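Local coordinates for amino acid ABC superfamily ATP binding cassette transporter, binding protein (Streptococcus pneumoniae, PDB 4H5G), which binds L-arginine and probably delivers it to the membrane components of an amino acid ABC transporter for import into the cell, at residues A[96-101]-A[226-231]; A[151-156]-A[176-181]. All blocks are in the same frame, centred on the assembly; numbering follows the deposited sequence. Where two conformers were deposited one is given.

Interaction 1 of 2, residues A[96-101]-A[226-231]; sequences IPYYEN and GTYQSY
One face of the Tyr228 ring receives the CD1 corner of Tyr98, offset toward the rim, while Tyr99 leans against the same ring obliquely and has the amide end of Gln229 at its own edge. The three tyrosines form an aromatic cluster in this periplasmic binding protein type II fold, where the chain 96-101, leading from strand 92-94 to strand 103-108, meets the first turn of helix 227-235. The Tyr98 and Tyr228 rings meet obliquely, planes inclined at 52°; Tyr98 CE1 approaches Tyr228 CZ to 3.4 Å. Tyr98 reaches this face because chi1 of 60° places CG between its backbone N and carbonyl carbon.

Tyrosine suits the buried places of Tyr98 and Tyr228, offering a broad apolar ring and a hydroxyl for a polar neighbour. Tyr228 OH is hydrogen-bonded to Asp41, which also makes a weak bond to Tyr98 OH, so one carboxylate ties the ends of both rings together. The Tyr98 side chain is about 8 Å from the bound arginine. Gly226 suits the Schellman motif closing helix 209-225 and also serves as N-cap of the next helix, which carries Tyr228. The Tyr99 and Tyr228 side chains cross at about a right angle although their ring planes are only 38° apart, and they come closest where Tyr99 CD1 lies 3.7 Å from Tyr228 CD2.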
loop_
_atom_site.group_PDB
_atom_site.type_symbol
_atom_site.label_atom_id
_atom_site.label_comp_id
_atom_site.label_asym_id
_atom_site.label_seq_id
_atom_site.Cartn_x
_atom_site.Cartn_y
_atom_site.Cartn_z
ATOM N N ILE A 96 -10.634 3.283 11.051
ATOM C CA ILE A 96 -9.793 4.416 11.428
ATOM C C ILE A 96 -8.421 4.231 10.762
ATOM O O ILE A 96 -8.023 3.113 10.445
ATOM C CB ILE A 96 -9.656 4.524 12.961
ATOM C CG1 ILE A 96 -8.969 3.280 13.534
ATOM C CG2 ILE A 96 -11.034 4.795 13.598
ATOM C CD1 ILE A 96 -8.766 3.327 15.062
ATOM N N PRO A 97 -7.682 5.331 10.536
ATOM C CA PRO A 97 -6.368 5.166 9.899
ATOM C C PRO A 97 -5.456 4.289 10.764
ATOM O O PRO A 97 -5.521 4.402 11.991
ATOM C CB PRO A 97 -5.792 6.586 9.910
ATOM C CG PRO A 97 -6.945 7.480 10.053
ATOM C CD PRO A 97 -8.030 6.742 10.766
ATOM N N TYR A 98 -4.634 3.445 10.149
ATOM C CA TYR A 98 -3.614 2.727 10.911
ATOM C C TYR A 98 -2.215 3.294 10.716
ATOM O O TYR A 98 -1.328 3.084 11.546
ATOM C CB TYR A 98 -3.641 1.219 10.604
ATOM C CG TYR A 98 -3.402 0.824 9.167
ATOM C CD1 TYR A 98 -2.113 0.699 8.669
ATOM C CD2 TYR A 98 -4.471 0.529 8.312
ATOM C CE1 TYR A 98 -1.877 0.307 7.359
ATOM C CE2 TYR A 98 -4.241 0.127 6.983
ATOM C CZ TYR A 98 -2.941 0.016 6.528
ATOM O OH TYR A 98 -2.692 -0.397 5.220
ATOM N N TYR A 99 -2.008 4.015 9.612
ATOM C CA TYR A 99 -0.721 4.668 9.357
ATOM C C TYR A 99 -0.877 5.791 8.340
ATOM O O TYR A 99 -1.598 5.650 7.354
ATOM C CB TYR A 99 0.306 3.658 8.825
ATOM C CG TYR A 99 1.745 4.099 9.023
ATOM C CD1 TYR A 99 2.295 4.180 10.294
ATOM C CD2 TYR A 99 2.554 4.432 7.946
ATOM C CE1 TYR A 99 3.609 4.583 10.495
ATOM C CE2 TYR A 99 3.868 4.839 8.140
ATOM C CZ TYR A 99 4.385 4.910 9.416
ATOM O OH TYR A 99 5.695 5.302 9.620
ATOM N N GLU A 100 -0.174 6.890 8.578
ATOM C CA GLU A 100 -0.209 8.031 7.676
ATOM C C GLU A 100 1.214 8.348 7.231
ATOM O O GLU A 100 2.129 8.435 8.046
ATOM C CB GLU A 100 -0.835 9.245 8.363
ATOM C CG GLU A 100 -0.777 10.507 7.522
ATOM C CD GLU A 100 -1.532 11.661 8.150
ATOM O OE1 GLU A 100 -2.258 11.436 9.137
ATOM O OE2 GLU A 100 -1.395 12.791 7.648
ATOM N N ASN A 101 1.400 8.501 5.923
ATOM C CA ASN A 101 2.727 8.795 5.382
ATOM C C ASN A 101 2.657 9.722 4.174
ATOM O O ASN A 101 1.570 10.024 3.670
ATOM C CB ASN A 101 3.465 7.498 5.034
ATOM C CG ASN A 101 2.692 6.629 4.085
ATOM O OD1 ASN A 101 2.089 5.625 4.484
ATOM N ND2 ASN A 101 2.686 7.012 2.811
ATOM N N GLY A 226 2.423 1.679 19.572
ATOM C CA GLY A 226 3.450 1.926 18.567
ATOM C C GLY A 226 3.742 0.718 17.692
ATOM O O GLY A 226 4.774 0.650 17.026
ATOM N N THR A 227 2.814 -0.231 17.679
ATOM C CA THR A 227 3.070 -1.546 17.085
ATOM C C THR A 227 3.127 -1.511 15.565
ATOM O O THR A 227 3.887 -2.265 14.944
ATOM C CB THR A 227 2.003 -2.564 17.545
ATOM O OG1 THR A 227 1.919 -2.530 18.979
ATOM C CG2 THR A 227 2.381 -3.983 17.119
ATOM N N TYR A 228 2.311 -0.667 14.942
ATOM C CA TYR A 228 2.331 -0.646 13.479
ATOM C C TYR A 228 3.686 -0.109 12.999
ATOM O O TYR A 228 4.300 -0.675 12.085
ATOM C CB TYR A 228 1.145 0.110 12.846
ATOM C CG TYR A 228 1.071 -0.227 11.366
ATOM C CD1 TYR A 228 0.367 -1.336 10.923
ATOM C CD2 TYR A 228 1.785 0.509 10.434
ATOM C CE1 TYR A 228 0.337 -1.677 9.569
ATOM C CE2 TYR A 228 1.767 0.180 9.080
ATOM C CZ TYR A 228 1.045 -0.913 8.658
ATOM O OH TYR A 228 1.040 -1.233 7.310
ATOM N N GLN A 229 4.169 0.951 13.643
ATOM C CA GLN A 229 5.530 1.440 13.383
ATOM C C GLN A 229 6.546 0.321 13.587
ATOM O O GLN A 229 7.436 0.131 12.768
ATOM C CB GLN A 229 5.863 2.637 14.290
ATOM C CG GLN A 229 7.273 3.223 14.096
ATOM C CD GLN A 229 7.492 3.838 12.726
ATOM O OE1 GLN A 229 8.608 3.796 12.178
ATOM N NE2 GLN A 229 6.439 4.426 12.164
ATOM N N SER A 230 6.407 -0.433 14.673
ATOM C CA SER A 230 7.336 -1.541 14.923
ATOM C C SER A 230 7.263 -2.620 13.832
ATOM O O SER A 230 8.288 -3.195 13.438
ATOM C CB SER A 230 7.098 -2.146 16.308
ATOM O OG SER A 230 7.480 -1.240 17.328
ATOM N N TYR A 231 6.053 -2.901 13.364
ATOM C CA TYR A 231 5.861 -3.873 12.272
ATOM C C TYR A 231 6.578 -3.418 11.010
ATOM O O TYR A 231 7.176 -4.228 10.304
ATOM C CB TYR A 231 4.374 -4.004 11.908
ATOM C CG TYR A 231 3.461 -4.765 12.852
ATOM C CD1 TYR A 231 3.949 -5.643 13.809
ATOM C CD2 TYR A 231 2.077 -4.612 12.745
ATOM C CE1 TYR A 231 3.066 -6.343 14.650
ATOM C CE2 TYR A 231 1.206 -5.301 13.566
ATOM C CZ TYR A 231 1.700 -6.158 14.511
ATOM O OH TYR A 231 0.796 -6.826 15.321
#

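Interaction 2 of 2, residues A[151-156]-A[176-181]; sequences TNMGEA and LSYAAK. With SO4 (sulfate ion), chain C.
A small van der Waals contact, at the edge of the Tyr178 ring, joins Met153 and Gly154, at the start of helix 153-162, to helix 172-181. Helix 153-162 is the connection of a beta-alpha-beta crossover between parallel strands 146-150 and 167-171, in the five-stranded sheet of one lobe of the type II binding-protein fold; helix 172-181 follows directly. Tyr178 spans the gap between backbones with the outer end of its phenol: its OH lies 3.8 Å from Met153 CG, which sits near the ring plane, and Gly154 CA is the hydroxyl's second neighbour at 4.0 Å. Glycine suits that place because a CB there would run into Asn152 OD1.

Met153 has an unbranched chain that fits among Tyr178, Val168 and Met170: CG, anti to the backbone N (chi1 -180°), reaches Tyr178, and the chain then bends at both later torsions. Tyr178 also packs on Met170 of strand 167-171, and the Met153 side chain is about 5 Å from the bound arginine.

Asparagine is a natural N-cap, but a second conformer of Asn152 leaves the weak bonds from Gly154 N and Glu155 N to its OD1 tentative. Just before it, Thr151 grips a sulfate, probably from the crystallisation liquor, with backbone and hydroxyl together: its N donates to sulfate O1 at 2.8 Å, almost straight at 173°, and its OG1 donates to sulfate O4 at 2.7 Å.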
loop_
_atom_site.group_PDB
_atom_site.type_symbol
_atom_site.label_atom_id
_atom_site.label_comp_id
_atom_site.label_asym_id
_atom_site.label_seq_id
_atom_site.Cartn_x
_atom_site.Cartn_y
_atom_site.Cartn_z
ATOM N N THR A 151 0.605 -1.801 -13.922
ATOM C CA THR A 151 -0.203 -2.557 -12.963
ATOM C C THR A 151 0.561 -2.910 -11.683
ATOM O O THR A 151 0.040 -2.758 -10.586
ATOM C CB THR A 151 -0.720 -3.853 -13.613
ATOM O OG1 THR A 151 -1.509 -3.524 -14.765
ATOM C CG2 THR A 151 -1.572 -4.631 -12.644
ATOM N N ASN A 152 1.797 -3.383 -11.834
ATOM C CA ASN A 152 2.623 -3.913 -10.735
ATOM C C ASN A 152 3.739 -2.931 -10.372
ATOM O O ASN A 152 4.449 -2.462 -11.264
ATOM C CB ASN A 152 3.250 -5.246 -11.185
ATOM C CG ASN A 152 3.963 -6.000 -10.059
ATOM O OD1 ASN A 152 5.113 -5.702 -9.699
ATOM N ND2 ASN A 152 3.295 -7.011 -9.532
ATOM N N MET A 153 3.913 -2.630 -9.086
ATOM C CA MET A 153 4.956 -1.681 -8.667
ATOM C C MET A 153 6.365 -2.182 -8.966
ATOM O O MET A 153 7.249 -1.389 -9.290
ATOM C CB MET A 153 4.825 -1.310 -7.181
ATOM C CG MET A 153 5.901 -0.313 -6.708
ATOM S SD MET A 153 5.939 1.208 -7.693
ATOM C CE MET A 153 4.397 1.949 -7.183
ATOM N N GLY A 154 6.579 -3.492 -8.858
ATOM C CA GLY A 154 7.882 -4.072 -9.179
ATOM C C GLY A 154 8.275 -3.807 -10.619
ATOM O O GLY A 154 9.451 -3.567 -10.924
ATOM N N GLU A 155 7.290 -3.844 -11.516
ATOM C CA GLU A 155 7.553 -3.567 -12.931
ATOM C C GLU A 155 7.907 -2.096 -13.143
ATOM O O GLU A 155 8.787 -1.775 -13.950
ATOM C CB GLU A 155 6.366 -3.989 -13.812
ATOM C CG GLU A 155 6.476 -3.567 -15.283
ATOM C CD GLU A 155 7.652 -4.200 -16.025
ATOM O OE1 GLU A 155 8.171 -5.242 -15.572
ATOM O OE2 GLU A 155 8.057 -3.653 -17.078
ATOM N N ALA A 156 7.246 -1.206 -12.407
ATOM C CA ALA A 156 7.587 0.220 -12.488
ATOM C C ALA A 156 9.039 0.428 -12.107
ATOM O O ALA A 156 9.781 1.150 -12.782
ATOM C CB ALA A 156 6.668 1.055 -11.599
ATOM N N LEU A 176 11.537 4.532 0.338
ATOM C CA LEU A 176 12.650 4.422 1.288
ATOM C C LEU A 176 13.204 3.006 1.310
ATOM O O LEU A 176 14.419 2.798 1.383
ATOM C CB LEU A 176 12.189 4.813 2.692
ATOM C CG LEU A 176 11.972 6.299 2.945
ATOM C CD1 LEU A 176 11.310 6.513 4.306
ATOM C CD2 LEU A 176 13.295 7.059 2.858
ATOM N N SER A 177 12.308 2.026 1.239
ATOM C CA SER A 177 12.716 0.621 1.251
ATOM C C SER A 177 13.503 0.260 -0.005
ATOM O O SER A 177 14.559 -0.370 0.083
ATOM C CB SER A 177 11.492 -0.287 1.403
ATOM O OG SER A 177 11.875 -1.648 1.361
ATOM N N TYR A 178 12.997 0.659 -1.173
ATOM C CA TYR A 178 13.729 0.412 -2.422
ATOM C C TYR A 178 15.108 1.041 -2.358
ATOM O O TYR A 178 16.099 0.436 -2.770
ATOM C CB TYR A 178 12.978 0.987 -3.625
ATOM C CG TYR A 178 11.886 0.080 -4.155
ATOM C CD1 TYR A 178 12.183 -1.187 -4.640
ATOM C CD2 TYR A 178 10.566 0.502 -4.194
ATOM C CE1 TYR A 178 11.186 -2.018 -5.141
ATOM C CE2 TYR A 178 9.560 -0.322 -4.691
ATOM C CZ TYR A 178 9.883 -1.579 -5.161
ATOM O OH TYR A 178 8.883 -2.390 -5.656
ATOM N N ALA A 179 15.164 2.263 -1.838
ATOM C CA ALA A 179 16.439 2.988 -1.745
ATOM C C ALA A 179 17.396 2.307 -0.766
ATOM O O ALA A 179 18.609 2.262 -0.991
ATOM C CB ALA A 179 16.205 4.435 -1.356
ATOM N N ALA A 180 16.842 1.771 0.315
ATOM C CA ALA A 180 17.654 1.143 1.362
ATOM C C ALA A 180 18.207 -0.214 0.937
ATOM O O ALA A 180 19.227 -0.664 1.455
ATOM C CB ALA A 180 16.849 1.018 2.646
ATOM N N LYS A 181 17.534 -0.862 -0.009
ATOM C CA LYS A 181 17.890 -2.224 -0.399
ATOM C C LYS A 181 18.566 -2.299 -1.766
ATOM O O LYS A 181 19.035 -3.362 -2.162
ATOM C CB LYS A 181 16.653 -3.132 -0.375
ATOM C CG LYS A 181 16.027 -3.289 1.010
ATOM C CD LYS A 181 14.846 -4.256 0.977
ATOM C CE LYS A 181 14.040 -4.207 2.274
ATOM N NZ LYS A 181 12.807 -5.057 2.206
HETATM S S SO4 C . 0.686 -3.459 -17.608
HETATM O O1 SO4 C . 1.286 -2.763 -16.478
HETATM O O2 SO4 C . 0.320 -2.488 -18.641
HETATM O O3 SO4 C . 1.663 -4.409 -18.140
HETATM O O4 SO4 C . -0.519 -4.172 -17.173
#

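Overall arrangement
From the N terminus the chain first reaches 96-101, the lead-in to strand 103-108 of the five-stranded sheet. It then runs through strands 125-129 and 146-150 to 151-156, continues through helix 153-162 and strand 167-171 into 176-181, and so closes the short loop of interaction 2 with 19 residues between its segments. Only after strands 185-187 and 203-205 and helix 209-225 does 226-231 close interaction 1, across 124 residues. Interaction 2 is therefore nested inside interaction 1. The inner contact joins two successive helices beside the sheet, whereas the outer one brings the C-terminal helix 227-235 back to the loop before strand 103-108. Their centres are 20 Å apart, and their nearest atoms, about 8 Å apart, do not touch.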